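Side-chain contacts in major capsid protein (Paramecium bursaria Chlorella virus 1, PDB 5TIP), which self-assembles as trimers into the large icosahedral capsid of the virus and carries N-linked glycans: residues A[326-329]-A[330-334]; A[389-392]-A[393-396]. All coordinates share one frame; numbering follows the deposited sequence.

Interaction 1 of 2, residues A[326-329]-A[330-334]; sequences ATRK and GSYFN
Arg328 and Tyr332 lie against each other where strand 322-329 turns into the loosely bonded start of the helix that follows. The arginine chain runs over one face of the tyrosine ring. Arg328 CB meets the near rim, 3.5 Å from Tyr332 CD2. Arg328 CG makes a CH-pi contact over the same face, 4.0 Å from the Tyr332 ring centroid. Bends at chi2 (-65°) and chi3 (-71°) fold the chain back, and this brings the guanidinium over the ring as well. Arg328 NE lies 4.0 Å from Tyr332 CD1. Arg328 CZ sits 3.9 Å from the Tyr332 ring centroid in a cation-pi contact. It lies toward the ring rim, and guanidinium and ring planes are 31° apart. Arg328 NH2 comes nearest, 3.3 Å from Tyr332 CD1, while Arg328 NH1 leans toward Tyr332 CE1 and CZ. Tyr332 N donates to Lys329 O at 3.1 Å. The same Lys329 O lies 3.2 Å from Phe333 CD2. Arg328 O approaches the edge of the Phe333 ring at CE2. The guanidinium is shared with the second subunit: Arg328 NH2 forms a salt bridge with Glu72 of that subunit, and Trp204 of that subunit adds another cation-pi contact. Tyr332 OH bonds to Gln337. The buried positive charge thus has both aromatic and acidic partners, and the cation-pi contact forms part of the trimer interface.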
loop_
_atom_site.group_PDB
_atom_site.type_symbol
_atom_site.label_atom_id
_atom_site.label_comp_id
_atom_site.label_asym_id
_atom_site.label_seq_id
_atom_site.Cartn_x
_atom_site.Cartn_y
_atom_site.Cartn_z
ATOM N N ALA A 326 27.917 -14.921 -2.376
ATOM C CA ALA A 326 27.847 -16.060 -3.278
ATOM C C ALA A 326 26.891 -15.782 -4.431
ATOM O O ALA A 326 25.966 -14.972 -4.321
ATOM C CB ALA A 326 27.410 -17.316 -2.525
ATOM N N THR A 327 27.124 -16.469 -5.545
ATOM C CA THR A 327 26.339 -16.242 -6.751
ATOM C C THR A 327 24.880 -16.618 -6.530
ATOM O O THR A 327 24.574 -17.698 -6.014
ATOM C CB THR A 327 26.915 -17.054 -7.910
ATOM O OG1 THR A 327 28.292 -16.711 -8.102
ATOM C CG2 THR A 327 26.150 -16.772 -9.188
ATOM N N ARG A 328 23.980 -15.722 -6.926
ATOM C CA ARG A 328 22.548 -15.962 -6.874
ATOM C C ARG A 328 21.955 -15.790 -8.265
ATOM O O ARG A 328 22.530 -15.123 -9.129
ATOM C CB ARG A 328 21.848 -15.014 -5.889
ATOM C CG ARG A 328 22.428 -15.016 -4.484
ATOM C CD ARG A 328 22.245 -16.362 -3.808
ATOM N NE ARG A 328 20.854 -16.631 -3.453
ATOM C CZ ARG A 328 20.290 -16.260 -2.307
ATOM N NH1 ARG A 328 20.995 -15.596 -1.402
ATOM N NH2 ARG A 328 19.019 -16.551 -2.067
ATOM N N LYS A 329 20.787 -16.392 -8.469
ATOM C CA LYS A 329 20.113 -16.294 -9.752
ATOM C C LYS A 329 19.599 -14.876 -9.983
ATOM O O LYS A 329 19.496 -14.062 -9.060
ATOM C CB LYS A 329 18.955 -17.290 -9.825
ATOM C CG LYS A 329 19.386 -18.747 -9.807
ATOM C CD LYS A 329 20.197 -19.110 -11.038
ATOM C CE LYS A 329 20.504 -20.599 -11.066
ATOM N NZ LYS A 329 21.272 -20.992 -12.280
ATOM N N GLY A 330 19.273 -14.583 -11.244
ATOM C CA GLY A 330 18.732 -13.276 -11.572
ATOM C C GLY A 330 17.393 -13.008 -10.915
ATOM O O GLY A 330 17.082 -11.863 -10.577
ATOM N N SER A 331 16.587 -14.054 -10.720
ATOM C CA SER A 331 15.299 -13.895 -10.058
ATOM C C SER A 331 15.447 -13.520 -8.589
ATOM O O SER A 331 14.511 -12.962 -8.008
ATOM C CB SER A 331 14.479 -15.176 -10.194
ATOM O OG SER A 331 15.231 -16.305 -9.785
ATOM N N TYR A 332 16.596 -13.817 -7.978
ATOM C CA TYR A 332 16.829 -13.407 -6.598
ATOM C C TYR A 332 16.904 -11.890 -6.483
ATOM O O TYR A 332 16.315 -11.299 -5.572
ATOM C CB TYR A 332 18.110 -14.049 -6.066
ATOM C CG TYR A 332 18.644 -13.407 -4.804
ATOM C CD1 TYR A 332 18.123 -13.734 -3.560
ATOM C CD2 TYR A 332 19.674 -12.474 -4.857
ATOM C CE1 TYR A 332 18.609 -13.149 -2.405
ATOM C CE2 TYR A 332 20.164 -11.885 -3.706
ATOM C CZ TYR A 332 19.628 -12.227 -2.486
ATOM O OH TYR A 332 20.115 -11.642 -1.341
ATOM N N PHE A 333 17.631 -11.245 -7.397
ATOM C CA PHE A 333 17.768 -9.795 -7.357
ATOM C C PHE A 333 16.504 -9.084 -7.822
ATOM O O PHE A 333 16.352 -7.885 -7.565
ATOM C CB PHE A 333 18.951 -9.357 -8.220
ATOM C CG PHE A 333 20.245 -10.030 -7.863
ATOM C CD1 PHE A 333 21.042 -9.535 -6.845
ATOM C CD2 PHE A 333 20.670 -11.151 -8.554
ATOM C CE1 PHE A 333 22.236 -10.154 -6.519
ATOM C CE2 PHE A 333 21.861 -11.772 -8.233
ATOM C CZ PHE A 333 22.645 -11.273 -7.215
ATOM N N ASN A 334 15.602 -9.790 -8.503
ATOM C CA ASN A 334 14.364 -9.197 -8.988
ATOM C C ASN A 334 13.197 -9.403 -8.034
ATOM O O ASN A 334 12.313 -8.543 -7.951
ATOM C CB ASN A 334 14.014 -9.779 -10.361
ATOM C CG ASN A 334 12.701 -9.249 -10.907
ATOM O OD1 ASN A 334 11.691 -9.954 -10.920
ATOM N ND2 ASN A 334 12.712 -8.005 -11.370
#

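Interaction 2 of 2, residues A[389-392]-A[393-396]; sequences ATSP and AAVL. With GLA (alpha-D-galactopyranose), chain G; BGC (beta-D-glucopyranose), chain E; GLA (alpha-D-galactopyranose), chain B.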
loop_
_atom_site.group_PDB
_atom_site.type_symbol
_atom_site.label_atom_id
_atom_site.label_comp_id
_atom_site.label_asym_id
_atom_site.label_seq_id
_atom_site.Cartn_x
_atom_site.Cartn_y
_atom_site.Cartn_z
ATOM N N ALA A 389 10.985 -17.489 -29.789
ATOM C CA ALA A 389 10.134 -16.460 -29.210
ATOM C C ALA A 389 8.760 -16.397 -29.861
ATOM O O ALA A 389 7.833 -15.831 -29.270
ATOM C CB ALA A 389 10.823 -15.100 -29.309
ATOM N N THR A 390 8.602 -16.958 -31.055
ATOM C CA THR A 390 7.322 -16.935 -31.747
ATOM C C THR A 390 6.412 -18.086 -31.347
ATOM O O THR A 390 5.257 -18.124 -31.785
ATOM C CB THR A 390 7.535 -16.980 -33.261
ATOM O OG1 THR A 390 8.014 -18.278 -33.635
ATOM C CG2 THR A 390 8.559 -15.938 -33.674
ATOM N N SER A 391 6.888 -19.010 -30.515
ATOM C CA SER A 391 6.090 -20.163 -30.131
ATOM C C SER A 391 5.581 -19.985 -28.711
ATOM O O SER A 391 6.389 -19.989 -27.770
ATOM C CB SER A 391 6.914 -21.443 -30.243
ATOM O OG SER A 391 6.175 -22.561 -29.789
ATOM N N PRO A 392 4.273 -19.827 -28.501
ATOM C CA PRO A 392 3.766 -19.745 -27.122
ATOM C C PRO A 392 4.012 -21.012 -26.328
ATOM O O PRO A 392 4.254 -20.937 -25.118
ATOM C CB PRO A 392 2.266 -19.477 -27.312
ATOM C CG PRO A 392 2.121 -19.009 -28.727
ATOM C CD PRO A 392 3.203 -19.681 -29.500
ATOM N N ALA A 393 3.961 -22.179 -26.976
ATOM C CA ALA A 393 4.234 -23.425 -26.270
ATOM C C ALA A 393 5.682 -23.500 -25.802
ATOM O O ALA A 393 5.962 -24.088 -24.752
ATOM C CB ALA A 393 3.899 -24.620 -27.162
ATOM N N ALA A 394 6.609 -22.911 -26.560
ATOM C CA ALA A 394 8.007 -22.910 -26.150
ATOM C C ALA A 394 8.294 -21.860 -25.085
ATOM O O ALA A 394 9.126 -22.094 -24.201
ATOM C CB ALA A 394 8.910 -22.687 -27.364
ATOM N N VAL A 395 7.621 -20.709 -25.143
ATOM C CA VAL A 395 7.880 -19.649 -24.174
ATOM C C VAL A 395 7.223 -19.960 -22.834
ATOM O O VAL A 395 7.822 -19.750 -21.772
ATOM C CB VAL A 395 7.417 -18.290 -24.735
ATOM C CG1 VAL A 395 7.593 -17.195 -23.694
ATOM C CG2 VAL A 395 8.187 -17.943 -26.001
ATOM N N LEU A 396 5.993 -20.474 -22.851
ATOM C CA LEU A 396 5.263 -20.749 -21.620
ATOM C C LEU A 396 5.618 -22.090 -20.989
ATOM O O LEU A 396 5.012 -22.453 -19.975
ATOM C CB LEU A 396 3.756 -20.697 -21.881
ATOM C CG LEU A 396 3.190 -19.355 -22.348
ATOM C CD1 LEU A 396 1.690 -19.459 -22.577
ATOM C CD2 LEU A 396 3.513 -18.254 -21.349
HETATM C C1 GLA G . 6.654 -29.532 -25.339
HETATM C C2 GLA G . 5.534 -28.519 -25.184
HETATM C C3 GLA G . 6.035 -27.378 -24.308
HETATM C C4 GLA G . 6.444 -27.951 -22.965
HETATM C C5 GLA G . 7.524 -29.010 -23.152
HETATM C C6 GLA G . 7.929 -29.647 -21.827
HETATM O O2 GLA G . 5.194 -28.042 -26.489
HETATM O O3 GLA G . 5.026 -26.385 -24.104
HETATM O O4 GLA G . 5.294 -28.552 -22.364
HETATM O O5 GLA G . 7.058 -30.019 -24.053
HETATM O O6 GLA G . 9.112 -30.438 -21.999
HETATM C C2 BGC E . 2.263 -16.905 -34.018
HETATM C C3 BGC E . 1.018 -17.420 -34.721
HETATM C C4 BGC E . 0.208 -18.257 -33.743
HETATM C C5 BGC E . -0.061 -17.493 -32.451
HETATM C C6 BGC E . -0.785 -18.390 -31.453
HETATM C C1 BGC E . 1.918 -16.178 -32.723
HETATM O O2 BGC E . 2.968 -16.022 -34.891
HETATM O O3 BGC E . 1.412 -18.267 -35.801
HETATM O O4 BGC E . -1.033 -18.645 -34.344
HETATM O O5 BGC E . 1.160 -17.032 -31.867
HETATM O O6 BGC E . -0.992 -17.680 -30.228
HETATM C C1 GLA B . 4.505 -18.750 -38.620
HETATM C C2 GLA B . 5.707 -19.459 -38.008
HETATM C C3 GLA B . 6.201 -18.703 -36.784
HETATM C C4 GLA B . 6.480 -17.251 -37.140
HETATM C C5 GLA B . 5.227 -16.637 -37.747
HETATM C C6 GLA B . 5.480 -15.196 -38.162
HETATM O O2 GLA B . 5.333 -20.782 -37.600
HETATM O O3 GLA B . 7.391 -19.319 -36.284
HETATM O O4 GLA B . 7.572 -17.169 -38.065
HETATM O O5 GLA B . 4.819 -17.385 -38.894
HETATM O O6 GLA B . 4.289 -14.667 -38.751
HETATM O O HOH W 1 3.035 -22.837 -30.064
#
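Ser391 O is gripped by two backbone N-H groups of the following turn. Val395 N donates to Ser391 O at 3.0 Å. Ala394 N adds a weak bond. The same Ala394 N also donates to Ser391 OG at 3.3 Å. OG lies anti to the backbone N (chi1 176°), and this turns it toward the start of the helix. Ser391 is therefore the N-cap of the short helix 392-395, with Pro392 in the first turn. A water bridges Ser391 OG and Ala393 N, and it accepts from the latter. Leu396 N donates to Pro392 O at 2.9 Å. Val395 CG2 rests 3.2 Å from Ser391 O. The turn lies among glycans. Ala393 O accepts from O3 of the chain G galactose at 2.6 Å. A bound galactose also hydrogen-bonds to Val140 O of the second subunit. Thr390 OG1 accepts from O3 of the chain B galactose at 2.9 Å and has a second partner in Asp388. Pro392 CG meets a glucose, 3.7 Å from its O6.

Overall arrangement
Both interactions lie in the C-terminal half of this double jelly-roll capsid protein, and both touch the second subunit. The centres of interactions 1 and 2 are about 24 Å apart. Strands 322-329 and 376-387 belong to one mixed sheet, where both pair with strand 312-319. Interaction 1 sits at the end of the first, about 20 Å from the centre of the chain. Interaction 2 lies farther out, about 31 Å from that centre, in the loop and short helix after the second. Most touching residues are buried in each, but the surroundings differ. Aromatic rings and charge dominate at 326-334, with protein partners. At 389-396 backbone bonds, water and sugars prevail, close to the glycosylated Asn279, Asn398 and Asn405.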